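Probable mRNA-capping enzyme (Acanthamoeba polyphaga mimivirus, PDB 3BGY) removes the terminal phosphate from 5'-triphosphate mRNA ends through this N-terminal tunnel triphosphatase domain, the first step of cap formation by a multifunctional viral enzyme. Local coordinates at residues 22-26 and 133-137; 52-57 and 231-237; 69-74 and 85-91; 106-111 and 164-170. One frame throughout, in Å; residues are numbered along the deposited sequence.

Contact 1: 22-26 and 133-137; sequences EIVEM and KLIGI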
# COMPACT_ATOMS: atom_id res chain seq x y z
N GLU A 22 9.24 7.34 20.17
CA GLU A 22 9.55 6.26 19.24
C GLU A 22 9.19 6.66 17.81
O GLU A 22 9.94 6.37 16.90
CB GLU A 22 8.82 4.98 19.64
CG GLU A 22 9.47 4.29 20.84
CD GLU A 22 8.88 2.91 21.16
OE1 GLU A 22 8.14 2.35 20.31
OE2 GLU A 22 9.20 2.38 22.25
N ILE A 23 8.07 7.37 17.65
CA ILE A 23 7.61 7.84 16.32
C ILE A 23 8.57 8.91 15.79
O ILE A 23 8.85 8.96 14.60
CB ILE A 23 6.14 8.33 16.37
CG1 ILE A 23 5.26 7.12 16.64
CG2 ILE A 23 5.67 8.95 15.02
CD1 ILE A 23 3.87 7.43 17.14
N VAL A 24 9.06 9.79 16.67
CA VAL A 24 10.06 10.80 16.23
C VAL A 24 11.30 10.11 15.64
O VAL A 24 11.80 10.51 14.59
CB VAL A 24 10.40 11.78 17.43
CG1 VAL A 24 11.64 12.65 17.15
CG2 VAL A 24 9.21 12.66 17.66
N GLU A 25 11.77 9.02 16.25
CA GLU A 25 12.91 8.28 15.73
C GLU A 25 12.57 7.63 14.39
O GLU A 25 13.38 7.69 13.47
CB GLU A 25 13.37 7.19 16.73
CG GLU A 25 13.77 7.78 18.08
CD GLU A 25 14.42 6.77 19.01
OE1 GLU A 25 13.77 5.75 19.34
OE2 GLU A 25 15.57 7.03 19.42
N MET A 26 11.34 7.11 14.27
CA MET A 26 10.88 6.48 13.01
C MET A 26 10.82 7.51 11.91
O MET A 26 11.16 7.22 10.77
CB MET A 26 9.50 5.83 13.17
CG MET A 26 9.51 4.59 14.01
SD MET A 26 7.81 4.06 14.33
CE MET A 26 7.35 3.45 12.71
N LYS A 133 9.68 -1.26 11.18
CA LYS A 133 9.21 -1.13 12.55
C LYS A 133 7.71 -0.87 12.44
O LYS A 133 7.24 -0.17 11.55
CB LYS A 133 9.92 0.03 13.27
CG LYS A 133 9.52 0.20 14.74
CD LYS A 133 10.53 1.04 15.52
CE LYS A 133 10.01 1.41 16.92
NZ LYS A 133 9.70 0.24 17.79
N LEU A 134 6.94 -1.51 13.31
CA LEU A 134 5.51 -1.36 13.32
C LEU A 134 5.07 -1.23 14.76
O LEU A 134 5.39 -2.11 15.58
CB LEU A 134 4.83 -2.60 12.70
CG LEU A 134 3.34 -2.58 12.32
CD1 LEU A 134 3.13 -3.51 11.15
CD2 LEU A 134 2.43 -2.98 13.46
N ILE A 135 4.38 -0.14 15.09
CA ILE A 135 3.87 0.02 16.45
C ILE A 135 2.38 0.28 16.48
O ILE A 135 1.81 0.92 15.58
CB ILE A 135 4.62 1.11 17.29
CG1 ILE A 135 4.58 2.47 16.61
CG2 ILE A 135 6.06 0.67 17.59
CD1 ILE A 135 4.96 3.59 17.53
N GLY A 136 1.73 -0.28 17.50
CA GLY A 136 0.31 -0.10 17.70
C GLY A 136 0.23 1.08 18.66
O GLY A 136 1.21 1.42 19.32
N ILE A 137 -0.90 1.76 18.65
CA ILE A 137 -1.08 2.94 19.51
C ILE A 137 -2.10 2.60 20.57
O ILE A 137 -3.17 2.07 20.25
CB ILE A 137 -1.54 4.16 18.65
CG1 ILE A 137 -0.45 4.51 17.62
CG2 ILE A 137 -1.93 5.36 19.52
CD1 ILE A 137 0.92 4.88 18.21
O HOH W 1 7.94 -0.39 20.31
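Lys-133 reaches from a barrel strand to Met-26 and Glu-22 of a helix, and its long side chain is a compact example of how one residue can be apolar along its shaft and ionic at its tip. CB already points at the helix, and with CG anti to the backbone N (chi1 -178°) the chain runs on in the same sense. The first carbon to meet a partner is CD, which lies 4.0 Å from Met-26 CG, the two side chains crossing at about a right angle. CE comes next, 4.0 Å from Glu-22 OE1. A bend at the last torsion (chi4 60°) then turns NZ to 3.6 Å from Glu-22 OE1, a long salt bridge. A water bridges this loose pair: it donates to Glu-22 OE1 at 2.7 Å and accepts a weak bond from Lys-133 NZ. The other carboxylate oxygen of Glu-22 is bound by Asn-18, one turn earlier in the helix, so both ends of the group are held.

Beside these polar tips the contact becomes greasy. Met-26 folds at its thioether so that CE rests 3.8 Å from Lys-133 O, and Ile-23 presses CG1 against Ile-135 CD1 while its own CD1 meets Ile-137 CD1. The axes of segments 22-26 and 133-136 run roughly antiparallel, at 151°. Ile-23 and Met-26 also touch strands 36-42 and 142-152, and Ile-23 meets Ile-221 and Leu-224 of helix 221-235, so Ile-23 is shared between the barrel strands and that second helix.

Contact 2: 52-57 and 231-237; sequences RITEHY and VFMIIQD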
# COMPACT_ATOMS: atom_id res chain seq x y z
N ARG A 52 -18.11 7.50 3.53
CA ARG A 52 -17.99 8.79 4.20
C ARG A 52 -16.65 9.48 3.92
O ARG A 52 -16.63 10.66 3.55
CB ARG A 52 -18.16 8.66 5.72
CG ARG A 52 -18.13 10.02 6.42
CD ARG A 52 -18.09 9.89 7.92
NE ARG A 52 -19.27 9.19 8.41
CZ ARG A 52 -19.40 8.73 9.65
NH1 ARG A 52 -18.43 8.89 10.54
NH2 ARG A 52 -20.50 8.07 9.98
N ILE A 53 -15.56 8.71 4.04
CA ILE A 53 -14.20 9.22 3.83
C ILE A 53 -13.97 9.67 2.40
O ILE A 53 -13.49 10.78 2.14
CB ILE A 53 -13.09 8.16 4.24
CG1 ILE A 53 -12.80 8.29 5.73
CG2 ILE A 53 -11.76 8.30 3.42
CD1 ILE A 53 -11.99 9.55 6.11
N THR A 54 -14.37 8.81 1.47
CA THR A 54 -14.18 9.09 0.05
C THR A 54 -14.98 10.30 -0.40
O THR A 54 -14.44 11.18 -1.08
CB THR A 54 -14.45 7.86 -0.80
OG1 THR A 54 -13.71 6.74 -0.27
CG2 THR A 54 -13.95 8.08 -2.20
N GLU A 55 -16.22 10.40 0.08
CA GLU A 55 -17.10 11.53 -0.27
C GLU A 55 -16.52 12.82 0.28
O GLU A 55 -16.42 13.81 -0.44
CB GLU A 55 -18.52 11.32 0.28
CG GLU A 55 -19.58 12.36 -0.18
CD GLU A 55 -19.91 12.28 -1.68
OE1 GLU A 55 -20.04 11.16 -2.22
OE2 GLU A 55 -20.06 13.35 -2.31
N HIS A 56 -16.03 12.76 1.52
CA HIS A 56 -15.46 13.94 2.20
C HIS A 56 -14.26 14.48 1.43
O HIS A 56 -14.21 15.67 1.11
CB HIS A 56 -15.01 13.60 3.63
CG HIS A 56 -14.26 14.72 4.29
ND1 HIS A 56 -14.89 15.83 4.80
CD2 HIS A 56 -12.93 14.93 4.47
CE1 HIS A 56 -13.98 16.68 5.26
NE2 HIS A 56 -12.79 16.15 5.07
N TYR A 57 -13.31 13.59 1.11
CA TYR A 57 -12.11 14.05 0.42
C TYR A 57 -12.32 14.46 -1.03
O TYR A 57 -11.69 15.40 -1.49
CB TYR A 57 -10.99 13.04 0.60
CG TYR A 57 -10.36 13.12 1.96
CD1 TYR A 57 -9.55 14.22 2.32
CD2 TYR A 57 -10.60 12.14 2.91
CE1 TYR A 57 -8.99 14.32 3.62
CE2 TYR A 57 -10.06 12.23 4.20
CZ TYR A 57 -9.26 13.32 4.55
OH TYR A 57 -8.77 13.37 5.81
N VAL A 231 -8.48 13.23 10.52
CA VAL A 231 -9.05 11.99 9.94
C VAL A 231 -9.99 11.30 10.95
O VAL A 231 -11.09 10.86 10.58
CB VAL A 231 -7.94 11.01 9.49
CG1 VAL A 231 -8.54 9.76 8.86
CG2 VAL A 231 -6.99 11.69 8.52
N PHE A 232 -9.57 11.24 12.22
CA PHE A 232 -10.42 10.66 13.27
C PHE A 232 -11.74 11.41 13.44
O PHE A 232 -12.76 10.81 13.72
CB PHE A 232 -9.70 10.57 14.62
CG PHE A 232 -8.85 9.34 14.76
CD1 PHE A 232 -9.43 8.05 14.73
CD2 PHE A 232 -7.46 9.46 14.89
CE1 PHE A 232 -8.64 6.89 14.84
CE2 PHE A 232 -6.64 8.31 15.00
CZ PHE A 232 -7.24 7.02 14.97
N MET A 233 -11.72 12.72 13.19
CA MET A 233 -12.95 13.52 13.28
C MET A 233 -13.95 13.15 12.17
O MET A 233 -15.18 13.27 12.34
CB MET A 233 -12.63 15.00 13.23
CG MET A 233 -12.14 15.55 14.56
SD MET A 233 -11.73 17.30 14.44
CE MET A 233 -13.35 18.02 13.93
N ILE A 234 -13.42 12.64 11.06
CA ILE A 234 -14.28 12.20 9.97
C ILE A 234 -14.83 10.79 10.25
O ILE A 234 -16.04 10.59 10.21
CB ILE A 234 -13.56 12.24 8.59
CG1 ILE A 234 -13.02 13.63 8.31
CG2 ILE A 234 -14.52 11.87 7.47
CD1 ILE A 234 -11.74 13.63 7.50
N ILE A 235 -13.95 9.85 10.60
CA ILE A 235 -14.39 8.47 10.81
C ILE A 235 -15.25 8.20 12.05
O ILE A 235 -16.06 7.29 12.04
CB ILE A 235 -13.24 7.42 10.66
CG1 ILE A 235 -12.21 7.51 11.77
CG2 ILE A 235 -12.53 7.62 9.36
CD1 ILE A 235 -11.12 6.44 11.69
N GLN A 236 -15.12 9.04 13.08
CA GLN A 236 -15.92 8.87 14.29
C GLN A 236 -17.32 9.48 14.18
O GLN A 236 -17.52 10.50 13.51
CB GLN A 236 -15.17 9.40 15.52
CG GLN A 236 -13.93 8.57 15.86
CD GLN A 236 -13.06 9.13 16.99
OE1 GLN A 236 -13.27 10.29 17.42
NE2 GLN A 236 -12.15 8.41 17.43
N ASP A 237 -18.29 8.79 14.77
CA ASP A 237 -19.69 9.22 14.76
C ASP A 237 -19.97 10.23 15.87
O ASP A 237 -19.71 9.90 17.06
CB ASP A 237 -20.62 8.00 14.89
CG ASP A 237 -20.34 6.91 13.84
OD1 ASP A 237 -19.98 7.24 12.69
OD2 ASP A 237 -20.50 5.72 14.18
OXT ASP A 237 -20.41 11.35 15.54
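Arg-52 and Ile-234 slide past each other in opposite directions, and that antiparallel passage brings the guanidinium to the C-terminal end of the partner helix. The chain leaves its helix extended and bends at chi3 (-61°), so that NH1 points at Ile-234 O in the carbonyl plane, 3.0 Å away and nearly straight at 164°. The same group grips Asp-237 end-on: NH1 and NH2 both donate to its OD1, NH2 at 2.9 Å. Although OD1 lies in the guanidinium plane, the carboxylate itself is turned steeply, its plane 69° from that of the arginine. A positive group here would be expected to interact favourably with the helix end. Asp-237 is the last residue of this fragment; the natural protein continues beyond it.

Below the ionic grip lies a textbook knob into hole. Ile-234 enters a socket formed by Arg-52, Ile-53, His-56 and Tyr-57, linking helices 47-60 and 221-235, which pack against strands 186-196 and 208-215 of the triphosphatase barrel. Each branch of the knob has its own wall. CG1 stands over a face of the His-56 imidazole, 4.1 Å from its centroid, in a CH-pi contact. CD1 goes deeper, 3.5 Å from His-56 CD2 and 3.4 Å from Tyr-57 OH, approaching the phenol obliquely. CG2 turns the other way, toward the aliphatic part of Arg-52 and Ile-53. The histidine in turn sets CD2 over the centre of the Tyr-57 ring. At the far edge, Tyr-57 OH meets Val-231 CG2 at 3.7 Å, the two side chains crossing at about a right angle.

Contact 3: 69-74 and 85-91; sequences NNYLDI and RVSLFNQ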
# COMPACT_ATOMS: atom_id res chain seq x y z
N ASN A 69 -7.43 4.90 -9.21
CA ASN A 69 -7.01 3.82 -10.11
C ASN A 69 -7.57 2.49 -9.71
O ASN A 69 -7.73 2.22 -8.53
CB ASN A 69 -5.48 3.64 -10.06
CG ASN A 69 -4.71 4.76 -10.71
OD1 ASN A 69 -4.77 4.95 -11.93
ND2 ASN A 69 -3.96 5.50 -9.90
N ASN A 70 -7.80 1.64 -10.70
CA ASN A 70 -8.24 0.25 -10.50
C ASN A 70 -6.98 -0.52 -10.95
O ASN A 70 -6.42 -0.26 -12.02
CB ASN A 70 -9.38 -0.16 -11.45
CG ASN A 70 -10.64 0.64 -11.25
OD1 ASN A 70 -11.09 0.82 -10.14
ND2 ASN A 70 -11.23 1.10 -12.35
N TYR A 71 -6.48 -1.42 -10.10
CA TYR A 71 -5.29 -2.19 -10.46
C TYR A 71 -5.24 -3.54 -9.78
O TYR A 71 -5.86 -3.74 -8.75
CB TYR A 71 -4.00 -1.40 -10.16
CG TYR A 71 -3.76 -1.01 -8.71
CD1 TYR A 71 -4.39 0.12 -8.16
CD2 TYR A 71 -2.84 -1.71 -7.92
CE1 TYR A 71 -4.08 0.54 -6.85
CE2 TYR A 71 -2.52 -1.30 -6.62
CZ TYR A 71 -3.14 -0.18 -6.09
OH TYR A 71 -2.85 0.20 -4.80
N LEU A 72 -4.45 -4.44 -10.35
CA LEU A 72 -4.28 -5.77 -9.79
C LEU A 72 -2.85 -5.94 -9.24
O LEU A 72 -1.86 -5.76 -9.98
CB LEU A 72 -4.53 -6.84 -10.88
CG LEU A 72 -4.27 -8.28 -10.43
CD1 LEU A 72 -5.25 -8.69 -9.38
CD2 LEU A 72 -4.31 -9.24 -11.62
N ASP A 73 -2.73 -6.25 -7.95
CA ASP A 73 -1.43 -6.52 -7.32
C ASP A 73 -1.19 -8.02 -7.28
O ASP A 73 -2.04 -8.77 -6.80
CB ASP A 73 -1.40 -6.06 -5.85
CG ASP A 73 -1.02 -4.62 -5.69
OD1 ASP A 73 -0.62 -3.98 -6.67
OD2 ASP A 73 -1.08 -4.13 -4.54
N ILE A 74 -0.02 -8.44 -7.73
CA ILE A 74 0.34 -9.86 -7.70
C ILE A 74 1.58 -9.90 -6.84
O ILE A 74 2.62 -9.33 -7.19
CB ILE A 74 0.64 -10.45 -9.10
CG1 ILE A 74 -0.56 -10.28 -10.03
CG2 ILE A 74 0.89 -11.96 -9.00
CD1 ILE A 74 -0.42 -9.13 -10.98
N ARG A 85 6.45 -7.70 -5.56
CA ARG A 85 5.09 -7.35 -5.99
C ARG A 85 5.00 -6.56 -7.29
O ARG A 85 5.68 -5.56 -7.46
CB ARG A 85 4.39 -6.55 -4.88
CG ARG A 85 2.92 -6.17 -5.14
CD ARG A 85 2.40 -5.24 -4.07
NE ARG A 85 3.05 -3.94 -4.12
CZ ARG A 85 2.84 -2.95 -3.25
NH1 ARG A 85 1.98 -3.11 -2.24
NH2 ARG A 85 3.48 -1.81 -3.37
N VAL A 86 4.14 -7.02 -8.18
CA VAL A 86 3.88 -6.33 -9.44
C VAL A 86 2.46 -5.76 -9.40
O VAL A 86 1.51 -6.47 -9.06
CB VAL A 86 4.04 -7.28 -10.64
CG1 VAL A 86 3.51 -6.65 -11.91
CG2 VAL A 86 5.49 -7.65 -10.81
N SER A 87 2.31 -4.47 -9.74
CA SER A 87 0.99 -3.85 -9.81
C SER A 87 0.69 -3.58 -11.29
O SER A 87 1.45 -2.87 -11.93
CB SER A 87 0.96 -2.53 -9.04
OG SER A 87 1.40 -2.73 -7.71
N LEU A 88 -0.41 -4.13 -11.78
CA LEU A 88 -0.83 -3.95 -13.19
C LEU A 88 -1.93 -2.91 -13.23
O LEU A 88 -3.02 -3.14 -12.70
CB LEU A 88 -1.32 -5.28 -13.76
CG LEU A 88 -0.32 -6.42 -13.80
CD1 LEU A 88 -0.98 -7.67 -14.40
CD2 LEU A 88 0.90 -6.03 -14.65
N PHE A 89 -1.66 -1.78 -13.91
CA PHE A 89 -2.62 -0.68 -14.00
C PHE A 89 -3.40 -0.63 -15.30
O PHE A 89 -4.42 0.05 -15.39
CB PHE A 89 -1.91 0.67 -13.78
CG PHE A 89 -1.47 0.90 -12.36
CD1 PHE A 89 -0.21 0.43 -11.93
CD2 PHE A 89 -2.28 1.61 -11.45
CE1 PHE A 89 0.23 0.66 -10.61
CE2 PHE A 89 -1.83 1.85 -10.13
CZ PHE A 89 -0.58 1.38 -9.70
N ASN A 90 -2.91 -1.32 -16.32
CA ASN A 90 -3.62 -1.31 -17.61
C ASN A 90 -4.76 -2.35 -17.55
O ASN A 90 -4.51 -3.52 -17.40
CB ASN A 90 -2.62 -1.60 -18.73
CG ASN A 90 -3.27 -1.62 -20.09
OD1 ASN A 90 -3.82 -2.63 -20.50
ND2 ASN A 90 -3.24 -0.49 -20.78
N GLN A 91 -6.01 -1.89 -17.71
CA GLN A 91 -7.19 -2.77 -17.63
C GLN A 91 -7.25 -3.92 -18.62
O GLN A 91 -7.67 -5.02 -18.26
CB GLN A 91 -8.50 -1.96 -17.63
CG GLN A 91 -8.52 -0.76 -16.67
CD GLN A 91 -8.27 -1.13 -15.21
OE1 GLN A 91 -9.04 -1.90 -14.62
NE2 GLN A 91 -7.16 -0.63 -14.64
O HOH W 2 -5.59 1.95 -13.63
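Tyr-71 and Phe-89 lie side by side in an offset stack, their centroids 4.7 Å apart and their planes inclined by 24°. The tyrosine ring gets there because CG sits between the backbone N and the carbonyl carbon (chi1 61°); CB, placed by the backbone, itself lies over the face of the Phe-89 ring in a CH-pi contact. Asn-69 CB meets the edge of the same ring. Two residues on from Tyr-71, Asp-73 OD1 accepts from Ser-87 OG across a non-hydrogen-bonded pair, a short 2.6 Å bond made on the syn side of the carboxylate, though 30° out of its plane. Asp-73 OD2 faces Arg-85 through charge alone, 4.0 Å from NH1 and well off the guanidinium plane, and has a weak, long ion pair with Lys-175.

What positions these groups is the antiparallel backbone. Leu-72 pairs with Leu-88, and Ile-74 with Val-86, each through two N-H to O bonds; the shortest include Leu-88 N to Leu-72 O at 2.8 Å. Past the end of the strand, Gln-91 folds back so that NE2 donates to Asn-70 O at 2.7 Å from above the carbonyl plane, and also to Phe-89 O. A water donates to the same two carbonyls, and Asn-90 caps the helix that follows.

The face bearing Leu-72, Ile-74 and Leu-88 lies against Ile-94 and Phe-97 of helix 91-101. The other carries Tyr-71, Asp-73 and Ser-87, with Arg-85 reaching Glu-149 in a weak, long ion pair. A hairpin greasy outside and charged within is consistent with the wall of a tunnel triphosphatase barrel.

Contact 4: 106-111 and 164-170; sequences SNDISR and ITGSERI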
# COMPACT_ATOMS: atom_id res chain seq x y z
N SER A 106 1.49 -22.36 -10.59
CA SER A 106 2.04 -21.24 -9.82
C SER A 106 3.48 -20.90 -10.24
O SER A 106 3.88 -19.73 -10.23
CB SER A 106 1.92 -21.49 -8.31
OG SER A 106 2.87 -22.42 -7.88
N ASN A 107 4.23 -21.92 -10.68
CA ASN A 107 5.61 -21.70 -11.15
C ASN A 107 5.61 -20.91 -12.45
O ASN A 107 6.47 -20.04 -12.63
CB ASN A 107 6.35 -23.03 -11.34
CG ASN A 107 7.86 -22.84 -11.40
OD1 ASN A 107 8.48 -23.04 -12.44
ND2 ASN A 107 8.45 -22.45 -10.28
N ASP A 108 4.62 -21.17 -13.32
CA ASP A 108 4.45 -20.45 -14.61
C ASP A 108 4.12 -18.99 -14.32
O ASP A 108 4.60 -18.09 -15.01
CB ASP A 108 3.29 -21.02 -15.44
CG ASP A 108 3.65 -22.31 -16.18
OD1 ASP A 108 4.85 -22.62 -16.33
OD2 ASP A 108 2.72 -23.01 -16.61
N ILE A 109 3.27 -18.77 -13.30
CA ILE A 109 2.88 -17.43 -12.90
C ILE A 109 4.06 -16.66 -12.31
O ILE A 109 4.31 -15.51 -12.71
CB ILE A 109 1.66 -17.44 -11.92
CG1 ILE A 109 0.45 -18.06 -12.60
CG2 ILE A 109 1.36 -15.98 -11.41
CD1 ILE A 109 -0.76 -18.35 -11.72
N SER A 110 4.82 -17.29 -11.41
CA SER A 110 5.98 -16.64 -10.78
C SER A 110 7.04 -16.26 -11.80
O SER A 110 7.55 -15.13 -11.79
CB SER A 110 6.61 -17.53 -9.73
OG SER A 110 5.73 -17.76 -8.65
N ARG A 111 7.26 -17.14 -12.77
CA ARG A 111 8.29 -16.91 -13.80
C ARG A 111 7.87 -15.75 -14.70
O ARG A 111 8.69 -14.91 -15.03
CB ARG A 111 8.54 -18.19 -14.59
CG ARG A 111 9.50 -19.12 -13.87
CD ARG A 111 9.74 -20.39 -14.67
NE ARG A 111 8.55 -21.23 -14.70
CZ ARG A 111 8.37 -22.28 -15.50
NH1 ARG A 111 9.30 -22.62 -16.38
NH2 ARG A 111 7.28 -23.02 -15.37
N ILE A 164 13.37 -17.86 -8.57
CA ILE A 164 12.15 -18.65 -8.39
C ILE A 164 12.54 -20.10 -8.12
O ILE A 164 13.16 -20.74 -8.97
CB ILE A 164 11.20 -18.53 -9.63
CG1 ILE A 164 10.73 -17.07 -9.80
CG2 ILE A 164 10.01 -19.49 -9.52
CD1 ILE A 164 10.15 -16.42 -8.50
N THR A 165 12.22 -20.57 -6.92
CA THR A 165 12.53 -21.95 -6.53
C THR A 165 11.35 -22.88 -6.79
O THR A 165 11.52 -24.09 -6.95
CB THR A 165 12.94 -22.08 -5.03
OG1 THR A 165 11.81 -21.82 -4.19
CG2 THR A 165 14.07 -21.10 -4.68
N GLY A 166 10.16 -22.29 -6.85
CA GLY A 166 8.94 -23.06 -7.05
C GLY A 166 8.13 -23.22 -5.77
O GLY A 166 7.01 -23.73 -5.80
N SER A 167 8.68 -22.79 -4.63
CA SER A 167 7.99 -22.89 -3.35
C SER A 167 7.41 -21.54 -2.89
O SER A 167 7.09 -21.34 -1.71
CB SER A 167 8.94 -23.45 -2.28
OG SER A 167 9.89 -22.48 -1.87
N GLU A 168 7.33 -20.60 -3.82
CA GLU A 168 6.78 -19.26 -3.53
C GLU A 168 5.27 -19.33 -3.33
O GLU A 168 4.60 -20.17 -3.94
CB GLU A 168 7.02 -18.30 -4.71
CG GLU A 168 8.47 -17.86 -4.93
CD GLU A 168 9.36 -18.94 -5.53
OE1 GLU A 168 8.84 -19.84 -6.23
OE2 GLU A 168 10.59 -18.89 -5.28
N ARG A 169 4.77 -18.46 -2.44
CA ARG A 169 3.33 -18.33 -2.23
C ARG A 169 2.89 -17.14 -3.09
O ARG A 169 3.71 -16.25 -3.38
CB ARG A 169 3.01 -18.04 -0.75
CG ARG A 169 3.26 -19.20 0.23
CD ARG A 169 3.16 -18.69 1.68
NE ARG A 169 3.12 -19.73 2.74
CZ ARG A 169 4.19 -20.36 3.22
NH1 ARG A 169 5.40 -20.10 2.74
NH2 ARG A 169 4.07 -21.19 4.26
N ILE A 170 1.67 -17.15 -3.60
CA ILE A 170 1.20 -16.01 -4.40
C ILE A 170 -0.11 -15.47 -3.84
O ILE A 170 -0.98 -16.23 -3.41
CB ILE A 170 0.99 -16.35 -5.89
CG1 ILE A 170 2.23 -17.04 -6.46
CG2 ILE A 170 0.77 -15.05 -6.70
CD1 ILE A 170 1.99 -17.66 -7.81
O HOH W 3 5.02 -21.52 -6.33
O HOH W 4 11.51 -22.20 -11.29
O HOH W 5 6.74 -20.27 -7.92
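Outside the triphosphatase barrel, helix 106-115 rests on the first residues of strand 169-183 and the loop before it, and Ser-110 and Asn-107 meet Ile-164 and Ile-170. The loop turns at Gly-166, whose positive phi (105°) suits a glycine. It is tied together by Glu-168, whose bent side chain offers one carboxylate oxygen to each of two amides: OE2 takes Thr-165 N and OE1 takes Gly-166 N, both through syn lone pairs and both at 2.9 Å.

The helix fits over this closed turn mainly by packing. Ile-164 slides past Asn-107 in the opposite direction, with CG2 3.4 Å from Asn-107 ND2, and that same amide nitrogen lies 3.3 Å from Gly-166 CA. Ser-110 CB meets Ile-164 CD1 at 3.9 Å. Ile-170 sends CD1 under the first helical turn, to 3.7 Å from Ser-106 O and 4.0 Å from Ile-109 CG2.

Polar links between helix and loop pass through water. One molecule accepts from Asn-107 ND2 and donates to Ile-164 O, and a second joins Ser-110 OG to Glu-168 OE1. Another accepts from Ser-106 OG at 2.8 Å and donates hydrogen bonds to Gly-166 O and Glu-168 O.

In the fold
The four contacts show how a closed barrel is dressed by helices at both ends. Contacts 3 and 4 adjoin: their centres are about 18 Å apart, and Ile-74 CG2 packs 3.9 Å from Ile-170 CG2, across the neighbouring strands 66-77 and 169-183. Contacts 1 and 2 share the surroundings of helix 221-235 at the other end, with nearest atoms about 7 Å apart. Contacts 1 and 3 lie on opposite sides of the chain's centre, as do contacts 2 and 4, whose centres are about 40 Å apart. The centre of contact 3 is about 12 Å from that of the chain, and its Tyr-71 and Asp-73 face probably lines the tunnel. Separately, an acetate, probably from crystallisation, lies about 4 Å from the Asn-70 side chain.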